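Local coordinates for E3 ubiquitin-protein ligase HERC2 (PDB 4L1M) that probably acts as an E3 ubiquitin ligase, of which this RCC1-like beta-propeller domain is likely to serve as a protein-interaction module, at residues 360-368 / 375-383. Sequence-based numbering, arbitrary orientation.
Sequences LDTKHIVGI and SFAWSSCSE. With SO4 (sulfate ion), chain D.
The indole of Trp378 lies flat against the backbone of Gly367. Gly367 CA stands 3.8 Å from the six-membered ring centroid and 21° off its normal, a CH-pi contact over the face. Ile368 N sits over the same face, 3.7 Å above the ring plane and likewise offset toward the rim, while Val366 CG2 approaches Trp378 CD1 obliquely. In Trp378, chi1 of 60° sets CG between its own N and carbonyl carbon, chi2 then turns the ring plane over Gly367, and the absent side chain of Gly367 permits the close approach.

Trp378 O takes two donors, Val366 N at 2.8 Å and Gly367 N at 3.1 Å. Two consecutive residues thus face one, a classic beta bulge; Trp378 N returns a bond to Gly367 O at 2.9 Å. Ala377 CB, on the other face of the sheet, packs against Ile365 CG2 (4.0 Å) and Ile368 CG2. Beyond the bulge, one water donates to His364 O and accepts from Ser380 N. Farther on, Ser382 OG and Glu383 N bind a sulfate, probably from the crystallisation liquor.

Segments 365-368 and 375-379 run antiparallel, their axes at 148°, within the hairpin of strands 365-370 and 374-379, with 365-370 outermost in its four-stranded blade. Strand 27-31 flanks 374-379 on the opposite side, so N- and C-terminal strands share this blade, the velcro closure of a seven-bladed RCC1-like propeller; the backbone N of Glu26 hydrogen-bonds Ser379 OG, while its carboxylate salt-bridges Lys363 NZ. Ile365 and Ile368 pack on strand 322-327 of one adjacent blade, Phe376 and Trp378 on strand 55-60 of another.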
ATOM      1  N   LEU A 360     -15.213  12.585  11.548  1.00 75.22           N
ATOM      2  CA  LEU A 360     -13.832  12.144  11.811  1.00 74.50           C
ATOM      3  C   LEU A 360     -12.822  13.235  12.212  1.00 81.07           C
ATOM      4  O   LEU A 360     -11.740  12.922  12.758  1.00 81.06           O
ATOM      5  CB  LEU A 360     -13.300  11.447  10.574  1.00 70.37           C
ATOM      6  CG  LEU A 360     -14.094  10.247  10.065  1.00 69.07           C
ATOM      7  CD1 LEU A 360     -13.341   9.556   8.930  1.00 64.99           C
ATOM      8  CD2 LEU A 360     -14.385   9.254  11.187  1.00 69.59           C
ATOM      9  N   ASP A 361     -13.164  14.494  11.930  1.00 86.97           N
ATOM     10  CA  ASP A 361     -12.295  15.648  12.244  1.00 91.27           C
ATOM     11  C   ASP A 361     -11.899  15.709  13.727  1.00 88.39           C
ATOM     12  O   ASP A 361     -10.818  16.172  14.064  1.00 87.08           O
ATOM     13  CB  ASP A 361     -12.984  16.973  11.843  1.00 99.49           C
ATOM     14  CG  ASP A 361     -13.618  16.907  10.454  1.00105.61           C
ATOM     15  OD1 ASP A 361     -12.883  16.932   9.433  1.00112.22           O
ATOM     16  OD2 ASP A 361     -14.866  16.812  10.389  1.00110.00           O
ATOM     17  N   THR A 362     -12.771  15.219  14.603  1.00 85.25           N
ATOM     18  CA  THR A 362     -12.604  15.378  16.048  1.00 83.38           C
ATOM     19  C   THR A 362     -11.941  14.193  16.786  1.00 79.84           C
ATOM     20  O   THR A 362     -11.862  14.201  18.016  1.00 81.07           O
ATOM     21  CB  THR A 362     -13.982  15.570  16.657  1.00 85.22           C
ATOM     22  OG1 THR A 362     -14.766  14.407  16.370  1.00 83.24           O
ATOM     23  CG2 THR A 362     -14.652  16.797  16.051  1.00 87.02           C
ATOM     24  N   LYS A 363     -11.474  13.186  16.042  1.00 74.60           N
ATOM     25  CA  LYS A 363     -10.989  11.909  16.628  1.00 70.04           C
ATOM     26  C   LYS A 363      -9.470  11.736  16.620  1.00 66.20           C
ATOM     27  O   LYS A 363      -8.968  10.701  17.029  1.00 62.03           O
ATOM     28  CB  LYS A 363     -11.606  10.736  15.873  1.00 68.69           C
ATOM     29  CG  LYS A 363     -13.101  10.588  16.067  1.00 70.73           C
ATOM     30  CD  LYS A 363     -13.651   9.489  15.168  1.00 69.20           C
ATOM     31  CE  LYS A 363     -15.167   9.382  15.247  1.00 71.38           C
ATOM     32  NZ  LYS A 363     -15.637   8.778  16.514  1.00 73.07           N
ATOM     33  N   HIS A 364      -8.744  12.745  16.136  1.00 65.74           N
ATOM     34  CA  HIS A 364      -7.286  12.695  16.062  1.00 64.01           C
ATOM     35  C   HIS A 364      -6.852  11.409  15.377  1.00 59.33           C
ATOM     36  O   HIS A 364      -6.162  10.586  15.968  1.00 59.35           O
ATOM     37  CB  HIS A 364      -6.665  12.814  17.466  1.00 66.20           C
ATOM     38  CG  HIS A 364      -7.185  13.977  18.258  1.00 71.28           C
ATOM     39  ND1 HIS A 364      -6.764  15.279  18.052  1.00 73.43           N
ATOM     40  CD2 HIS A 364      -8.124  14.037  19.235  1.00 73.35           C
ATOM     41  CE1 HIS A 364      -7.411  16.086  18.875  1.00 75.68           C
ATOM     42  NE2 HIS A 364      -8.241  15.357  19.605  1.00 76.44           N
ATOM     43  N   ILE A 365      -7.297  11.228  14.140  1.00 56.49           N
ATOM     44  CA  ILE A 365      -6.886  10.073  13.353  1.00 53.50           C
ATOM     45  C   ILE A 365      -5.417  10.224  12.985  1.00 53.67           C
ATOM     46  O   ILE A 365      -4.972  11.315  12.620  1.00 54.46           O
ATOM     47  CB  ILE A 365      -7.667   9.953  12.026  1.00 51.08           C
ATOM     48  CG1 ILE A 365      -9.164   9.809  12.281  1.00 51.19           C
ATOM     49  CG2 ILE A 365      -7.149   8.781  11.181  1.00 48.48           C
ATOM     50  CD1 ILE A 365      -9.550   8.665  13.174  1.00 50.76           C
ATOM     51  N   VAL A 366      -4.685   9.116  13.072  1.00 52.47           N
ATOM     52  CA  VAL A 366      -3.274   9.086  12.707  1.00 50.47           C
ATOM     53  C   VAL A 366      -2.962   8.046  11.657  1.00 47.45           C
ATOM     54  O   VAL A 366      -1.889   8.084  11.065  1.00 46.70           O
ATOM     55  CB  VAL A 366      -2.368   8.857  13.944  1.00 52.41           C
ATOM     56  CG1 VAL A 366      -2.641   9.922  14.998  1.00 54.04           C
ATOM     57  CG2 VAL A 366      -2.565   7.463  14.550  1.00 52.67           C
ATOM     58  N   GLY A 367      -3.882   7.122  11.402  1.00 46.21           N
ATOM     59  CA  GLY A 367      -3.639   6.098  10.384  1.00 43.88           C
ATOM     60  C   GLY A 367      -4.856   5.815   9.543  1.00 43.25           C
ATOM     61  O   GLY A 367      -5.995   5.932  10.012  1.00 42.89           O
ATOM     62  N   ILE A 368      -4.609   5.464   8.286  1.00 42.06           N
ATOM     63  CA  ILE A 368      -5.673   5.069   7.365  1.00 41.33           C
ATOM     64  C   ILE A 368      -5.239   3.871   6.561  1.00 39.63           C
ATOM     65  O   ILE A 368      -4.054   3.642   6.389  1.00 40.63           O
ATOM     66  CB  ILE A 368      -6.038   6.210   6.412  1.00 41.10           C
ATOM     67  CG1 ILE A 368      -4.761   6.844   5.831  1.00 40.04           C
ATOM     68  CG2 ILE A 368      -6.884   7.240   7.150  1.00 42.79           C
ATOM     69  CD1 ILE A 368      -5.015   7.841   4.715  1.00 39.98           C
ATOM     70  N   SER A 375     -12.512   0.464   4.085  1.00 44.25           N
ATOM     71  CA  SER A 375     -11.679   1.566   4.531  1.00 44.06           C
ATOM     72  C   SER A 375     -11.620   1.562   6.030  1.00 43.79           C
ATOM     73  O   SER A 375     -12.614   1.280   6.699  1.00 47.21           O
ATOM     74  CB  SER A 375     -12.238   2.907   4.033  1.00 46.21           C
ATOM     75  OG  SER A 375     -12.705   2.828   2.689  1.00 47.66           O
ATOM     76  N   PHE A 376     -10.446   1.852   6.561  1.00 43.51           N
ATOM     77  CA  PHE A 376     -10.238   1.928   8.005  1.00 44.04           C
ATOM     78  C   PHE A 376      -9.482   3.192   8.376  1.00 44.23           C
ATOM     79  O   PHE A 376      -8.674   3.695   7.601  1.00 43.68           O
ATOM     80  CB  PHE A 376      -9.429   0.744   8.492  1.00 44.13           C
ATOM     81  CG  PHE A 376     -10.054  -0.584   8.206  1.00 45.03           C
ATOM     82  CD1 PHE A 376     -10.907  -1.175   9.120  1.00 46.61           C
ATOM     83  CD2 PHE A 376      -9.769  -1.261   7.022  1.00 44.65           C
ATOM     84  CE1 PHE A 376     -11.476  -2.416   8.868  1.00 46.90           C
ATOM     85  CE2 PHE A 376     -10.336  -2.501   6.767  1.00 45.42           C
ATOM     86  CZ  PHE A 376     -11.190  -3.078   7.697  1.00 46.27           C
ATOM     87  N   ALA A 377      -9.761   3.699   9.567  1.00 45.52           N
ATOM     88  CA  ALA A 377      -9.053   4.842  10.105  1.00 46.20           C
ATOM     89  C   ALA A 377      -8.925   4.648  11.604  1.00 47.64           C
ATOM     90  O   ALA A 377      -9.907   4.263  12.244  1.00 49.85           O
ATOM     91  CB  ALA A 377      -9.809   6.131   9.800  1.00 47.20           C
ATOM     92  N   TRP A 378      -7.743   4.928  12.163  1.00 46.87           N
ATOM     93  CA  TRP A 378      -7.564   4.827  13.599  1.00 48.33           C
ATOM     94  C   TRP A 378      -6.854   6.016  14.242  1.00 50.11           C
ATOM     95  O   TRP A 378      -5.976   6.649  13.646  1.00 51.03           O
ATOM     96  CB  TRP A 378      -6.845   3.522  13.965  1.00 46.75           C
ATOM     97  CG  TRP A 378      -5.486   3.375  13.371  1.00 44.61           C
ATOM     98  CD1 TRP A 378      -4.293   3.655  13.963  1.00 44.28           C
ATOM     99  CD2 TRP A 378      -5.178   2.881  12.055  1.00 43.17           C
ATOM    100  NE1 TRP A 378      -3.256   3.393  13.092  1.00 43.61           N
ATOM    101  CE2 TRP A 378      -3.771   2.902  11.921  1.00 42.31           C
ATOM    102  CE3 TRP A 378      -5.954   2.434  10.980  1.00 42.04           C
ATOM    103  CZ2 TRP A 378      -3.133   2.508  10.763  1.00 41.42           C
ATOM    104  CZ3 TRP A 378      -5.319   2.046   9.825  1.00 41.20           C
ATOM    105  CH2 TRP A 378      -3.914   2.086   9.717  1.00 41.21           C
ATOM    106  N   SER A 379      -7.234   6.277  15.483  1.00 51.80           N
ATOM    107  CA  SER A 379      -6.532   7.212  16.334  1.00 55.13           C
ATOM    108  C   SER A 379      -5.336   6.490  16.955  1.00 55.75           C
ATOM    109  O   SER A 379      -5.114   5.326  16.690  1.00 52.75           O
ATOM    110  CB  SER A 379      -7.458   7.733  17.439  1.00 56.98           C
ATOM    111  OG  SER A 379      -7.944   6.658  18.230  1.00 57.17           O
ATOM    112  N   SER A 380      -4.566   7.190  17.780  1.00 58.63           N
ATOM    113  CA  SER A 380      -3.364   6.598  18.345  1.00 59.41           C
ATOM    114  C   SER A 380      -3.687   5.670  19.510  1.00 61.54           C
ATOM    115  O   SER A 380      -4.636   5.922  20.268  1.00 63.56           O
ATOM    116  CB  SER A 380      -2.408   7.687  18.789  1.00 60.90           C
ATOM    117  OG  SER A 380      -1.444   7.143  19.659  1.00 62.38           O
ATOM    118  N   CYS A 381      -2.893   4.603  19.650  1.00 62.30           N
ATOM    119  CA  CYS A 381      -3.038   3.659  20.769  1.00 65.26           C
ATOM    120  C   CYS A 381      -2.173   3.877  21.987  1.00 70.92           C
ATOM    121  O   CYS A 381      -2.218   3.037  22.889  1.00 71.88           O
ATOM    122  CB  CYS A 381      -2.766   2.238  20.337  1.00 63.57           C
ATOM    123  SG  CYS A 381      -1.048   1.880  19.898  1.00 65.09           S
ATOM    124  N   SER A 382      -1.372   4.938  22.030  1.00 73.61           N
ATOM    125  CA  SER A 382      -0.682   5.261  23.267  1.00 79.05           C
ATOM    126  C   SER A 382      -1.786   5.447  24.364  1.00 82.10           C
ATOM    127  O   SER A 382      -2.716   6.239  24.156  1.00 86.81           O
ATOM    128  CB  SER A 382       0.202   6.514  23.070  1.00 79.92           C
ATOM    129  OG  SER A 382       0.647   7.060  24.311  1.00 84.18           O
ATOM    130  N   GLU A 383      -1.719   4.696  25.485  1.00 80.41           N
ATOM    131  CA  GLU A 383      -2.695   4.866  26.599  1.00 82.08           C
ATOM    132  C   GLU A 383      -2.583   6.279  27.190  1.00 85.31           C
ATOM    133  O   GLU A 383      -3.445   6.716  27.945  1.00 86.18           O
ATOM    134  CB  GLU A 383      -2.534   3.802  27.715  1.00 80.91           C
TER
HETATM  135  S   SO4 D 801       1.195   3.068  26.479  1.00 90.94           S
HETATM  136  O1  SO4 D 801       0.761   2.676  27.850  1.00 85.58           O
HETATM  137  O2  SO4 D 801       0.370   2.323  25.477  1.00 91.18           O
HETATM  138  O3  SO4 D 801       1.018   4.537  26.318  1.00 93.43           O
HETATM  139  O4  SO4 D 801       2.635   2.755  26.272  1.00 83.94           O
HETATM  140  O   HOH W   1      -4.755   9.969  18.117  1.00 41.21           O